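Local coordinates for monosaccharide ABC transporter substrate-binding protein, CUT2 family (Bradyrhizobium sp., PDB 4YHS) that probably binds a sugar or related small solute outside the inner membrane and delivers it to an ABC importer of the CUT2 family, at residues V63-M68 against M91-A96; K104-I109 against D128-V133. All blocks are in the same frame, centred on the assembly; numbering follows the deposited sequence.

Contact 1. Residues V63-M68 against M91-A96; sequences VSFPHM and MNLVEA
V63, S64 and F65 run parallel to L93, V94 and E95 in adjacent strands, their axes 4.7 Å apart at 20°, and the backbone ladder alternates between the two strands: V63 N gives to N92 O, V94 N to V63 O at 2.8 Å, F65 N to V94 O, and A96 N to F65 O. The last is the most bent, where both strands run out into loops.

V63, F65, L93 and E95 share one face of this pair, and L93 reaches three partners there. Its CG lies anti to the backbone N (chi1 -173°), which swings it out past V63. CD1 sits over the centre of the F65 ring, 3.9 Å from the centroid and 11° off the normal, a CH-pi contact, and also touches V63 CG1. CD2 meets the methyl CE of selenomethionine M68 at 3.6 Å; that side chain folds back through its bends at chi2 and chi3. With an alanine here both methyls are gone, and the M68 methyl, left without L93 CD2 to rest on, is likely to be freer to turn, with a gap over the F65 ring. Further back, V63 CG2 rests on CG of selenomethionine M91.

At the loop end, E95 turns its carboxylate toward the chain beyond F65. A water bridges the two segments, accepting from M68 N at 2.8 Å and donating to E95 OE2 at 2.7 Å, while OE2 itself lies 3.3 Å from H67 CA and takes a weak hydrogen bond from G97 N. H67 directs ND1 to K69 N instead, and its ring meets W73 edge-to-face. Helix 71-87 covers the L93 face, completing the beta-alpha-beta unit 60-65, 71-87, 90-95 that belongs to the Rossmann-like fold of periplasmic sugar-binding proteins.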
loop_
_atom_site.group_PDB
_atom_site.type_symbol
_atom_site.label_atom_id
_atom_site.label_comp_id
_atom_site.label_asym_id
_atom_site.label_seq_id
_atom_site.Cartn_x
_atom_site.Cartn_y
_atom_site.Cartn_z
ATOM N N VAL A 63 12.201 2.830 -14.202
ATOM C CA VAL A 63 11.347 2.379 -13.106
ATOM C C VAL A 63 11.529 0.868 -12.971
ATOM O O VAL A 63 11.274 0.127 -13.914
ATOM C CB VAL A 63 9.855 2.730 -13.326
ATOM C CG1 VAL A 63 9.041 2.388 -12.059
ATOM C CG2 VAL A 63 9.720 4.204 -13.655
ATOM N N SER A 64 11.953 0.436 -11.783
ATOM C CA SER A 64 12.235 -0.980 -11.487
ATOM C C SER A 64 11.249 -1.545 -10.463
ATOM O O SER A 64 11.165 -1.065 -9.322
ATOM C CB SER A 64 13.679 -1.108 -10.983
ATOM O OG SER A 64 13.958 -2.387 -10.438
ATOM N N PHE A 65 10.458 -2.520 -10.912
ATOM C CA PHE A 65 9.415 -3.148 -10.109
ATOM C C PHE A 65 9.869 -4.524 -9.666
ATOM O O PHE A 65 10.672 -5.168 -10.358
ATOM C CB PHE A 65 8.132 -3.302 -10.916
ATOM C CG PHE A 65 7.169 -2.130 -10.826
ATOM C CD1 PHE A 65 7.583 -0.871 -10.498
ATOM C CD2 PHE A 65 5.812 -2.342 -11.092
ATOM C CE1 PHE A 65 6.634 0.188 -10.428
ATOM C CE2 PHE A 65 4.896 -1.327 -11.035
ATOM C CZ PHE A 65 5.281 -0.075 -10.706
ATOM N N PRO A 66 9.369 -4.991 -8.516
ATOM C CA PRO A 66 9.676 -6.359 -8.075
ATOM C C PRO A 66 9.076 -7.427 -8.996
ATOM O O PRO A 66 9.663 -8.508 -9.167
ATOM C CB PRO A 66 9.046 -6.422 -6.682
ATOM C CG PRO A 66 7.948 -5.403 -6.721
ATOM C CD PRO A 66 8.453 -4.301 -7.599
ATOM N N HIS A 67 7.928 -7.104 -9.590
ATOM C CA HIS A 67 7.142 -8.028 -10.408
ATOM C C HIS A 67 5.921 -7.262 -10.925
ATOM O O HIS A 67 5.718 -6.093 -10.576
ATOM C CB HIS A 67 6.722 -9.263 -9.607
ATOM C CG HIS A 67 5.779 -8.980 -8.471
ATOM N ND1 HIS A 67 4.457 -8.632 -8.659
ATOM C CD2 HIS A 67 5.975 -9.005 -7.130
ATOM C CE1 HIS A 67 3.877 -8.455 -7.481
ATOM N NE2 HIS A 67 4.776 -8.683 -6.538
HETATM N N MSE A 68 5.093 -7.929 -11.718
HETATM C CA MSE A 68 3.824 -7.368 -12.206
HETATM C C MSE A 68 2.777 -8.452 -12.113
HETATM O O MSE A 68 2.005 -8.688 -13.052
HETATM C CB MSE A 68 3.960 -6.867 -13.657
HETATM C CG MSE A 68 2.800 -6.057 -14.158
HETATM SE SE MSE A 68 2.912 -4.286 -13.327
HETATM C CE MSE A 68 4.445 -3.563 -14.302
HETATM N N MSE A 91 9.000 7.226 -19.418
HETATM C CA MSE A 91 9.188 6.139 -18.473
HETATM C C MSE A 91 9.681 4.908 -19.219
HETATM O O MSE A 91 9.216 4.622 -20.311
HETATM C CB MSE A 91 7.872 5.824 -17.744
HETATM C CG MSE A 91 7.835 4.401 -17.125
HETATM SE SE MSE A 91 6.084 3.914 -16.554
HETATM C CE MSE A 91 5.483 3.325 -18.316
ATOM N N ASN A 92 10.634 4.198 -18.626
ATOM C CA ASN A 92 11.068 2.888 -19.122
ATOM C C ASN A 92 10.940 1.966 -17.918
ATOM O O ASN A 92 11.727 2.074 -16.976
ATOM C CB ASN A 92 12.503 2.956 -19.681
ATOM C CG ASN A 92 13.241 1.634 -19.603
ATOM O OD1 ASN A 92 12.726 0.588 -20.003
ATOM N ND2 ASN A 92 14.472 1.678 -19.092
ATOM N N LEU A 93 9.900 1.125 -17.891
ATOM C CA LEU A 93 9.656 0.298 -16.712
ATOM C C LEU A 93 10.081 -1.131 -16.988
ATOM O O LEU A 93 9.810 -1.657 -18.074
ATOM C CB LEU A 93 8.187 0.324 -16.302
ATOM C CG LEU A 93 7.824 -0.367 -14.971
ATOM C CD1 LEU A 93 6.673 0.360 -14.303
ATOM C CD2 LEU A 93 7.447 -1.849 -15.184
ATOM N N VAL A 94 10.803 -1.705 -16.025
ATOM C CA VAL A 94 11.245 -3.090 -16.043
ATOM C C VAL A 94 10.767 -3.764 -14.743
ATOM O O VAL A 94 10.573 -3.095 -13.720
ATOM C CB VAL A 94 12.791 -3.186 -16.207
ATOM C CG1 VAL A 94 13.185 -2.602 -17.570
ATOM C CG2 VAL A 94 13.520 -2.459 -15.077
ATOM N N GLU A 95 10.492 -5.071 -14.798
ATOM C CA GLU A 95 10.056 -5.815 -13.604
ATOM C C GLU A 95 10.800 -7.158 -13.526
ATOM O O GLU A 95 11.038 -7.818 -14.553
ATOM C CB GLU A 95 8.544 -6.012 -13.611
ATOM C CG GLU A 95 8.026 -6.773 -14.800
ATOM C CD GLU A 95 8.003 -8.253 -14.597
ATOM O OE1 GLU A 95 7.851 -8.927 -15.619
ATOM O OE2 GLU A 95 8.122 -8.752 -13.433
ATOM N N ALA A 96 11.162 -7.553 -12.301
ATOM C CA ALA A 96 12.144 -8.624 -12.120
ATOM C C ALA A 96 11.521 -10.009 -12.072
ATOM O O ALA A 96 12.239 -11.002 -12.056
ATOM C CB ALA A 96 12.952 -8.394 -10.868
HETATM O O HOH W 1 6.064 -10.389 -12.732
#

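Contact 2. Residues K104-I109 against D128-V133; sequences KQISQI and DGLNKV
I106, I109 and Q105 on helix 102-115 receive L130 and V133 from the turn and first residues of helix 131-138, with the backbones nearest at I106 and L130, 6.6 Å between their CA atoms.

Apolar contacts dominate. L130 puts its two methyls to different uses: CD2 lies 3.5 Å from I106 CG1, the two side chains passing in opposite directions, while CD1 meets I109 CD1 at 4.1 Å, the chains crossing at about a right angle. CG of L130 stands anti to its carbonyl carbon (chi1 -53°), and chi2 near 180° extends CD1 toward Q105 and I109, while CD2 turns to I106. Three residues on, V133 CG2 meets I109 CG2 at 4.1 Å, methyl to methyl, and I106 CG2 only just approaches V133 CB. I109 thus touches L130 with the end of its long branch and V133 with its short one.

Polar groups take part as neighbours of carbon. The amide of Q105 comes up to L130, with OE1 3.7 Å from CD1. That oxygen accepts a hydrogen bond from I125 N, and NE2 is held by S64 and G123, so partners at both ends of the amide fix its rotation and present it to the leucine. I106 CD1 lies 3.6 Å from the carbonyl oxygen of G129.

Backbone bonding stays within each segment. Q108 N to K104 O and I109 N to Q105 O are ordinary helical bonds, and N131 N to D128 O, 3.1 Å, closes the type I turn that brings L130 round to the helix. Q105, I109 and L130 all also touch I122 of strand 119-122: successive crossover helices pack here on one face of the parallel strands of the mixed sheet, in the three-layer alpha/beta/alpha domain of the periplasmic binding protein fold.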
loop_
_atom_site.group_PDB
_atom_site.type_symbol
_atom_site.label_atom_id
_atom_site.label_comp_id
_atom_site.label_asym_id
_atom_site.label_seq_id
_atom_site.Cartn_x
_atom_site.Cartn_y
_atom_site.Cartn_z
ATOM N N LYS A 104 18.101 -10.301 -10.373
ATOM C CA LYS A 104 17.612 -9.801 -11.655
ATOM C C LYS A 104 17.277 -8.312 -11.516
ATOM O O LYS A 104 17.533 -7.526 -12.418
ATOM C CB LYS A 104 16.416 -10.609 -12.139
ATOM C CG LYS A 104 15.668 -9.997 -13.297
ATOM C CD LYS A 104 16.518 -9.917 -14.541
ATOM C CE LYS A 104 16.527 -11.248 -15.294
ATOM N NZ LYS A 104 16.483 -11.023 -16.770
ATOM N N GLN A 105 16.772 -7.901 -10.363
ATOM C CA GLN A 105 16.470 -6.493 -10.180
ATOM C C GLN A 105 17.770 -5.684 -10.181
ATOM O O GLN A 105 17.844 -4.625 -10.788
ATOM C CB GLN A 105 15.681 -6.259 -8.904
ATOM C CG GLN A 105 15.395 -4.788 -8.682
ATOM C CD GLN A 105 14.388 -4.549 -7.611
ATOM O OE1 GLN A 105 14.496 -5.100 -6.525
ATOM N NE2 GLN A 105 13.383 -3.709 -7.908
ATOM N N ILE A 106 18.817 -6.210 -9.553
ATOM C CA ILE A 106 20.098 -5.547 -9.572
ATOM C C ILE A 106 20.593 -5.376 -11.011
ATOM O O ILE A 106 20.976 -4.270 -11.393
ATOM C CB ILE A 106 21.113 -6.298 -8.696
ATOM C CG1 ILE A 106 20.702 -6.156 -7.221
ATOM C CG2 ILE A 106 22.525 -5.757 -8.913
ATOM C CD1 ILE A 106 21.543 -6.995 -6.268
ATOM N N SER A 107 20.562 -6.447 -11.807
ATOM C CA SER A 107 21.048 -6.378 -13.182
ATOM C C SER A 107 20.176 -5.446 -14.039
ATOM O O SER A 107 20.700 -4.704 -14.872
ATOM C CB SER A 107 21.118 -7.781 -13.814
ATOM O OG SER A 107 19.896 -8.486 -13.695
ATOM N N GLN A 108 18.862 -5.470 -13.828
ATOM C CA GLN A 108 17.951 -4.615 -14.601
ATOM C C GLN A 108 18.198 -3.125 -14.318
ATOM O O GLN A 108 18.195 -2.297 -15.242
ATOM C CB GLN A 108 16.489 -4.972 -14.307
ATOM C CG GLN A 108 16.024 -6.255 -14.935
ATOM C CD GLN A 108 14.580 -6.569 -14.598
ATOM O OE1 GLN A 108 14.153 -6.446 -13.449
ATOM N NE2 GLN A 108 13.821 -6.995 -15.605
ATOM N N ILE A 109 18.413 -2.787 -13.050
ATOM C CA ILE A 109 18.813 -1.427 -12.664
ATOM C C ILE A 109 20.198 -1.055 -13.227
ATOM O O ILE A 109 20.373 0.023 -13.807
ATOM C CB ILE A 109 18.818 -1.265 -11.101
ATOM C CG1 ILE A 109 17.384 -1.313 -10.566
ATOM C CG2 ILE A 109 19.525 0.014 -10.677
ATOM C CD1 ILE A 109 17.260 -1.611 -9.039
ATOM N N ASP A 128 17.693 -3.939 2.092
ATOM C CA ASP A 128 19.141 -3.750 2.056
ATOM C C ASP A 128 19.813 -4.243 0.772
ATOM O O ASP A 128 20.961 -3.921 0.526
ATOM C CB ASP A 128 19.813 -4.507 3.201
ATOM C CG ASP A 128 19.211 -4.189 4.550
ATOM O OD1 ASP A 128 18.562 -3.121 4.700
ATOM O OD2 ASP A 128 19.402 -5.022 5.465
ATOM N N GLY A 129 19.120 -5.073 -0.007
ATOM C CA GLY A 129 19.778 -5.846 -1.053
ATOM C C GLY A 129 20.266 -5.027 -2.240
ATOM O O GLY A 129 21.128 -5.461 -3.000
ATOM N N LEU A 130 19.671 -3.847 -2.415
ATOM C CA LEU A 130 20.028 -2.943 -3.512
ATOM C C LEU A 130 20.955 -1.817 -3.058
ATOM O O LEU A 130 21.320 -0.951 -3.854
ATOM C CB LEU A 130 18.777 -2.317 -4.115
ATOM C CG LEU A 130 17.673 -3.268 -4.553
ATOM C CD1 LEU A 130 16.521 -2.429 -5.072
ATOM C CD2 LEU A 130 18.200 -4.238 -5.604
ATOM N N ASN A 131 21.339 -1.827 -1.788
ATOM C CA ASN A 131 22.139 -0.732 -1.235
ATOM C C ASN A 131 23.479 -0.531 -1.958
ATOM O O ASN A 131 23.921 0.595 -2.167
ATOM C CB ASN A 131 22.372 -0.971 0.256
ATOM C CG ASN A 131 21.142 -0.677 1.093
ATOM O OD1 ASN A 131 20.060 -0.373 0.557
ATOM N ND2 ASN A 131 21.286 -0.789 2.418
ATOM N N LYS A 132 24.135 -1.609 -2.341
ATOM C CA LYS A 132 25.399 -1.474 -3.051
ATOM C C LYS A 132 25.188 -0.800 -4.418
ATOM O O LYS A 132 25.890 0.161 -4.764
ATOM C CB LYS A 132 26.052 -2.836 -3.212
ATOM C CG LYS A 132 27.351 -2.830 -3.971
ATOM C CD LYS A 132 27.963 -4.221 -3.951
ATOM C CE LYS A 132 29.318 -4.259 -4.637
ATOM N NZ LYS A 132 29.345 -3.438 -5.879
ATOM N N VAL A 133 24.222 -1.274 -5.195
ATOM C CA VAL A 133 24.019 -0.692 -6.520
ATOM C C VAL A 133 23.442 0.731 -6.423
ATOM O O VAL A 133 23.791 1.607 -7.228
ATOM C CB VAL A 133 23.109 -1.575 -7.421
ATOM C CG1 VAL A 133 21.675 -1.716 -6.851
ATOM C CG2 VAL A 133 23.081 -1.014 -8.853
#

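In the fold
The two contacts follow one another along the chain, with centres 12 Å apart, and helix 102-115 connects them. It follows strand 90-95 of contact 1 and lies against the sheet face that carries S64 and V94, while the side chains of Q105 and I109 also take part in contact 2, against L130 and V133. Two probable hydrogen bonds tie them directly: Q105 NE2 to S64 OG at 2.9 Å and Q108 NE2 to E95 O at 3.1 Å. I109 also packs on the serine, its CG1 3.6 Å from S64 OG. Of the two, contact 1 reaches toward the bound Bis-Tris, with the H67 side chain about 5 Å from it; that molecule, probably from the crystallisation liquor, may mark the solute pocket.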